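Side-chain contacts in CHAD domain protein (Streptomyces chartreusis, PDB 6RN5), which probably binds polyphosphate and carries copper on an all-helical CHAD fold, although its cellular role is still unknown: residues Ala328-Thr333 / Tyr342-Leu347; Glu322-Ala327 / Asp350-Val355. All coordinates share one frame; numbering follows the deposited sequence.

Contacts 1 and 2 are successive levels of one helical hairpin, made by helices 305-331 and 338-366. Contact 1 lies close to the turn and is nested inside the chain loop that contact 2 closes, with about 11 Å between their centres. They also meet directly: Leu344 CB of contact 1 packs 3.9 Å from Ala327 O of contact 2. The second level is nearer the metals. In contact 2, His353 holds one copper, and the nearest atoms of the Arg352 side chain and of the copper held by His262, His271 and His348 are about 4 Å apart. From contact 1, the Ala331 side chain is about 10 Å from a copper, again between nearest atoms.

Contact 1: residues Ala328-Thr333 / Tyr342-Leu347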
loop_
_atom_site.group_PDB
_atom_site.type_symbol
_atom_site.label_atom_id
_atom_site.label_comp_id
_atom_site.label_asym_id
_atom_site.label_seq_id
_atom_site.Cartn_x
_atom_site.Cartn_y
_atom_site.Cartn_z
ATOM N N ALA A 328 5.258 4.244 -13.673
ATOM C CA ALA A 328 5.229 5.703 -13.608
ATOM C C ALA A 328 5.416 6.295 -15.011
ATOM O O ALA A 328 4.638 7.149 -15.452
ATOM C CB ALA A 328 6.274 6.260 -12.612
ATOM N N GLN A 329 6.420 5.805 -15.720
ATOM C CA GLN A 329 6.726 6.296 -17.016
ATOM C C GLN A 329 5.574 6.027 -17.993
ATOM O O GLN A 329 5.234 6.880 -18.771
ATOM C CB GLN A 329 8.068 5.706 -17.515
ATOM C CG GLN A 329 8.576 6.333 -18.840
ATOM C CD GLN A 329 8.823 7.856 -18.772
ATOM O OE1 GLN A 329 9.426 8.366 -17.826
ATOM N NE2 GLN A 329 8.332 8.581 -19.773
ATOM N N ALA A 330 4.957 4.866 -17.933
ATOM C CA ALA A 330 3.818 4.608 -18.763
ATOM C C ALA A 330 2.652 5.594 -18.508
ATOM O O ALA A 330 1.917 5.937 -19.407
ATOM C CB ALA A 330 3.332 3.168 -18.534
ATOM N N ALA A 331 2.497 6.033 -17.284
ATOM C CA ALA A 331 1.471 7.004 -16.930
ATOM C C ALA A 331 1.682 8.375 -17.573
ATOM O O ALA A 331 0.744 9.158 -17.633
ATOM C CB ALA A 331 1.423 7.161 -15.407
ATOM N N ARG A 332 2.896 8.640 -18.067
ATOM C CA ARG A 332 3.151 9.862 -18.813
ATOM C C ARG A 332 2.939 9.721 -20.323
ATOM O O ARG A 332 3.154 10.657 -21.040
ATOM C CB ARG A 332 4.572 10.309 -18.599
ATOM C CG ARG A 332 5.010 10.312 -17.165
ATOM C CD ARG A 332 6.346 11.030 -17.015
ATOM N NE ARG A 332 6.142 12.373 -16.448
ATOM C CZ ARG A 332 6.026 13.511 -17.140
ATOM N NH1 ARG A 332 5.813 14.651 -16.491
ATOM N NH2 ARG A 332 6.130 13.537 -18.471
ATOM N N THR A 333 2.551 8.553 -20.811
ATOM C CA THR A 333 2.288 8.366 -22.220
ATOM C C THR A 333 1.148 9.318 -22.642
ATOM O O THR A 333 0.143 9.406 -21.940
ATOM C CB THR A 333 1.801 6.938 -22.460
ATOM O OG1 THR A 333 2.777 6.032 -21.961
ATOM C CG2 THR A 333 1.535 6.643 -23.948
ATOM N N TYR A 342 -4.910 5.936 -13.598
ATOM C CA TYR A 342 -5.274 5.636 -12.218
ATOM C C TYR A 342 -4.798 4.267 -11.884
ATOM O O TYR A 342 -4.213 4.071 -10.847
ATOM C CB TYR A 342 -6.788 5.770 -12.087
ATOM C CG TYR A 342 -7.457 5.354 -10.776
ATOM C CD1 TYR A 342 -7.718 3.996 -10.489
ATOM C CD2 TYR A 342 -7.921 6.318 -9.897
ATOM C CE1 TYR A 342 -8.380 3.634 -9.326
ATOM C CE2 TYR A 342 -8.597 5.974 -8.740
ATOM C CZ TYR A 342 -8.833 4.640 -8.469
ATOM O OH TYR A 342 -9.476 4.332 -7.320
ATOM N N ALA A 343 -4.988 3.309 -12.789
ATOM C CA ALA A 343 -4.491 1.987 -12.552
ATOM C C ALA A 343 -2.973 1.957 -12.394
ATOM O O ALA A 343 -2.442 1.213 -11.581
ATOM C CB ALA A 343 -4.891 1.054 -13.685
ATOM N N LEU A 344 -2.285 2.729 -13.222
ATOM C CA LEU A 344 -0.860 2.771 -13.197
ATOM C C LEU A 344 -0.355 3.385 -11.915
ATOM O O LEU A 344 0.681 2.976 -11.431
ATOM C CB LEU A 344 -0.341 3.565 -14.398
ATOM C CG LEU A 344 -0.582 2.919 -15.756
ATOM C CD1 LEU A 344 -0.230 3.934 -16.842
ATOM C CD2 LEU A 344 0.282 1.690 -15.886
ATOM N N GLY A 345 -1.067 4.371 -11.377
ATOM C CA GLY A 345 -0.755 4.899 -10.027
ATOM C C GLY A 345 -0.749 3.844 -8.915
ATOM O O GLY A 345 0.140 3.830 -8.058
ATOM N N VAL A 346 -1.745 2.956 -8.955
ATOM C CA VAL A 346 -1.879 1.887 -8.000
ATOM C C VAL A 346 -0.723 0.907 -8.147
ATOM O O VAL A 346 -0.111 0.459 -7.173
ATOM C CB VAL A 346 -3.208 1.120 -8.229
ATOM C CG1 VAL A 346 -3.339 -0.045 -7.285
ATOM C CG2 VAL A 346 -4.403 2.035 -7.986
ATOM N N LEU A 347 -0.441 0.574 -9.398
ATOM C CA LEU A 347 0.625 -0.362 -9.733
ATOM C C LEU A 347 2.027 0.128 -9.351
ATOM O O LEU A 347 2.841 -0.626 -8.878
ATOM C CB LEU A 347 0.542 -0.637 -11.216
ATOM C CG LEU A 347 1.461 -1.638 -11.832
ATOM C CD1 LEU A 347 1.269 -2.984 -11.149
ATOM C CD2 LEU A 347 1.089 -1.689 -13.309
#
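Leu344 meets Ala330 and Ala331 with a single branch of its side chain, and this one leucine supplies about half of the surface that the two segments bury. Its CG stands anti to the carbonyl carbon (chi1 -67°) and CD1 continues the chain in an extended line (chi2 170°), a shape that carries this methyl straight across to the facing helix. There CD1 settles against the backbone at the junction of the two alanines, 3.5 Å from Ala331 N and 3.7 Å from Ala330 C. The alanine methyls border the same spot, with Ala331 CB 3.9 Å and Ala330 CB 4.0 Å from Leu344 CD1. Closer to the stem, Leu344 CB lies 4.1 Å from Ala331 CB, consistent with a backbone spacing of 6.1 Å between the CA atoms of Ala331 and Leu344. The example illustrates how one long apolar side chain can fill the space between helices when the other side offers only methyls and main chain; no hydrogen bond crosses between the segments.

Just beyond the alanines the chain turns, and Ala330 O receives both the backbone N and the hydroxyl of Thr333. The two donors come from the same face of the carbonyl plane, and Thr333 OG1 sits 2.7 Å from Ala330 O, tilted 24° from that plane. Gln182 is a further partner of the threonine hydroxyl.

Helix 170-198 touches both segments, bringing Leu179 and Gln182 to Ala330 and Ala175 to Leu344. Leu347 extends the apolar packing to helix 82-120, while Tyr342 of the second subunit packs on Ala328 and Ala331, placing this part of the hairpin next to the subunit interface.

Contact 2: residues Glu322-Ala327 / Asp350-Val355; sequences EAAAAA and DQRHEV. With CU (copper (II) ion), chain C.
Gln351, which lies against Ala323 and Ala324 of the facing helix, turns its NE2 back to Asp350 OD2 at 2.8 Å. That carboxylate oxygen is gripped twice, since Arg118 also forms a salt bridge to it; the amide reaches it on the anti side, 20° out of the carboxylate plane, through a bent bond. At the amide's other end Gln351 OE1 accepts a hydrogen bond from Arg111, and this oxygen passes 3.6 Å from Ala323 CB. The glutamine chain folds at chi2 (-66°), which draws the amide back alongside its own helix and leaves its stem facing the alanines. Replacing it with an alanine here would probably deprive Arg111 and Asp350 of an amide partner and open a gap beside the Ala323 methyl.

Ala324 CB sits in the angle between two side chains, with Gln351 CB and Arg352 CD each 3.7 Å away. Small residues permit this closeness: the CA atoms of Ala324 and Gln351 are 5.1 Å apart, and the axes of segments 322-327 and 350-355 approach to 8.4 Å at 162°, nearly antiparallel. Arg352 starts out beside the interface, but bends at chi2 and chi3 bring its methylene chain over the Ala324 methyl. Its guanidinium has Val355 CG2 against one face, and its NH2 pairs with Asp274 and with a sulfate probably taken from the crystallisation liquor.

On another side of helix 338-366, His353 NE2 binds copper at 2.5 Å, and His353 NE2 of the second subunit binds the same ion, so the metal bridges the two chains. Arg352, with the sulfate, lies by the copper site of His271 and His348, consistent with combined polyphosphate and metal binding. Helices 305-331 and 338-366 form an antiparallel helical hairpin, with alanines at the interface, within the all-helical CHAD fold.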
loop_
_atom_site.group_PDB
_atom_site.type_symbol
_atom_site.label_atom_id
_atom_site.label_comp_id
_atom_site.label_asym_id
_atom_site.label_seq_id
_atom_site.Cartn_x
_atom_site.Cartn_y
_atom_site.Cartn_z
ATOM N N GLU A 322 12.428 -1.276 -10.639
ATOM C CA GLU A 322 12.412 -0.990 -12.071
ATOM C C GLU A 322 10.966 -1.136 -12.605
ATOM O O GLU A 322 10.530 -0.410 -13.494
ATOM C CB GLU A 322 13.358 -1.935 -12.849
ATOM C CG GLU A 322 14.840 -1.576 -12.879
ATOM C CD GLU A 322 15.128 -0.230 -13.564
ATOM O OE1 GLU A 322 14.444 0.169 -14.537
ATOM O OE2 GLU A 322 16.046 0.476 -13.122
ATOM N N ALA A 323 10.224 -2.072 -12.055
ATOM C CA ALA A 323 8.863 -2.199 -12.450
ATOM C C ALA A 323 8.054 -0.960 -12.063
ATOM O O ALA A 323 7.221 -0.495 -12.848
ATOM C CB ALA A 323 8.258 -3.435 -11.847
ATOM N N ALA A 324 8.279 -0.432 -10.867
ATOM C CA ALA A 324 7.543 0.741 -10.444
ATOM C C ALA A 324 7.823 1.893 -11.409
ATOM O O ALA A 324 6.911 2.644 -11.734
ATOM C CB ALA A 324 7.887 1.117 -9.012
ATOM N N ALA A 325 9.075 2.008 -11.870
ATOM C CA ALA A 325 9.483 3.103 -12.742
ATOM C C ALA A 325 8.856 2.929 -14.115
ATOM O O ALA A 325 8.494 3.907 -14.739
ATOM C CB ALA A 325 10.992 3.187 -12.855
ATOM N N ALA A 326 8.686 1.699 -14.588
ATOM C CA ALA A 326 8.000 1.503 -15.841
ATOM C C ALA A 326 6.522 1.898 -15.721
ATOM O O ALA A 326 5.954 2.393 -16.668
ATOM C CB ALA A 326 8.107 0.069 -16.312
ATOM N N ALA A 327 5.883 1.652 -14.582
ATOM C CA ALA A 327 4.489 2.058 -14.416
ATOM C C ALA A 327 4.368 3.578 -14.405
ATOM O O ALA A 327 3.479 4.135 -15.046
ATOM C CB ALA A 327 3.928 1.486 -13.137
ATOM N N ASP A 350 2.002 -0.248 -5.512
ATOM C CA ASP A 350 2.212 -1.649 -5.252
ATOM C C ASP A 350 3.684 -2.076 -5.350
ATOM O O ASP A 350 4.221 -2.752 -4.453
ATOM C CB ASP A 350 1.394 -2.489 -6.260
ATOM C CG ASP A 350 1.498 -3.955 -5.973
ATOM O OD1 ASP A 350 0.893 -4.361 -4.961
ATOM O OD2 ASP A 350 2.182 -4.678 -6.733
ATOM N N GLN A 351 4.345 -1.689 -6.434
ATOM C CA GLN A 351 5.720 -2.130 -6.645
ATOM C C GLN A 351 6.658 -1.395 -5.677
ATOM O O GLN A 351 7.644 -1.963 -5.235
ATOM C CB GLN A 351 6.129 -1.967 -8.119
ATOM C CG GLN A 351 5.277 -2.850 -9.042
ATOM C CD GLN A 351 5.536 -4.311 -8.772
ATOM O OE1 GLN A 351 6.676 -4.774 -8.949
ATOM N NE2 GLN A 351 4.513 -5.028 -8.259
ATOM N N ARG A 352 6.327 -0.169 -5.293
ATOM C CA ARG A 352 7.118 0.495 -4.260
ATOM C C ARG A 352 6.921 -0.179 -2.905
ATOM O O ARG A 352 7.865 -0.260 -2.100
ATOM C CB ARG A 352 6.785 1.979 -4.160
ATOM C CG ARG A 352 7.202 2.784 -5.352
ATOM C CD ARG A 352 8.672 2.569 -5.707
ATOM N NE ARG A 352 9.641 2.805 -4.622
ATOM C CZ ARG A 352 10.967 2.684 -4.750
ATOM N NH1 ARG A 352 11.523 2.303 -5.898
ATOM N NH2 ARG A 352 11.759 2.954 -3.726
ATOM N N HIS A 353 5.720 -0.721 -2.664
ATOM C CA HIS A 353 5.495 -1.528 -1.452
ATOM C C HIS A 353 6.316 -2.799 -1.473
ATOM O O HIS A 353 6.807 -3.196 -0.436
ATOM C CB HIS A 353 3.990 -1.809 -1.172
ATOM C CG HIS A 353 3.180 -0.561 -1.001
ATOM N ND1 HIS A 353 3.717 0.607 -0.491
ATOM C CD2 HIS A 353 1.883 -0.279 -1.302
ATOM C CE1 HIS A 353 2.785 1.550 -0.477
ATOM N NE2 HIS A 353 1.664 1.037 -0.955
ATOM N N GLU A 354 6.479 -3.410 -2.641
ATOM C CA GLU A 354 7.364 -4.574 -2.784
ATOM C C GLU A 354 8.828 -4.165 -2.562
ATOM O O GLU A 354 9.600 -4.934 -2.042
ATOM C CB GLU A 354 7.222 -5.234 -4.148
ATOM C CG GLU A 354 5.854 -5.846 -4.438
ATOM C CD GLU A 354 5.591 -7.181 -3.711
ATOM O OE1 GLU A 354 6.535 -7.762 -3.125
ATOM O OE2 GLU A 354 4.433 -7.664 -3.726
ATOM N N VAL A 355 9.232 -2.956 -2.936
ATOM C CA VAL A 355 10.635 -2.531 -2.676
ATOM C C VAL A 355 10.885 -2.542 -1.167
ATOM O O VAL A 355 11.827 -3.169 -0.692
ATOM C CB VAL A 355 10.982 -1.158 -3.323
ATOM C CG1 VAL A 355 12.336 -0.622 -2.836
ATOM C CG2 VAL A 355 10.985 -1.275 -4.840
HETATM CU CU CU C . -0.655 1.158 -1.875
#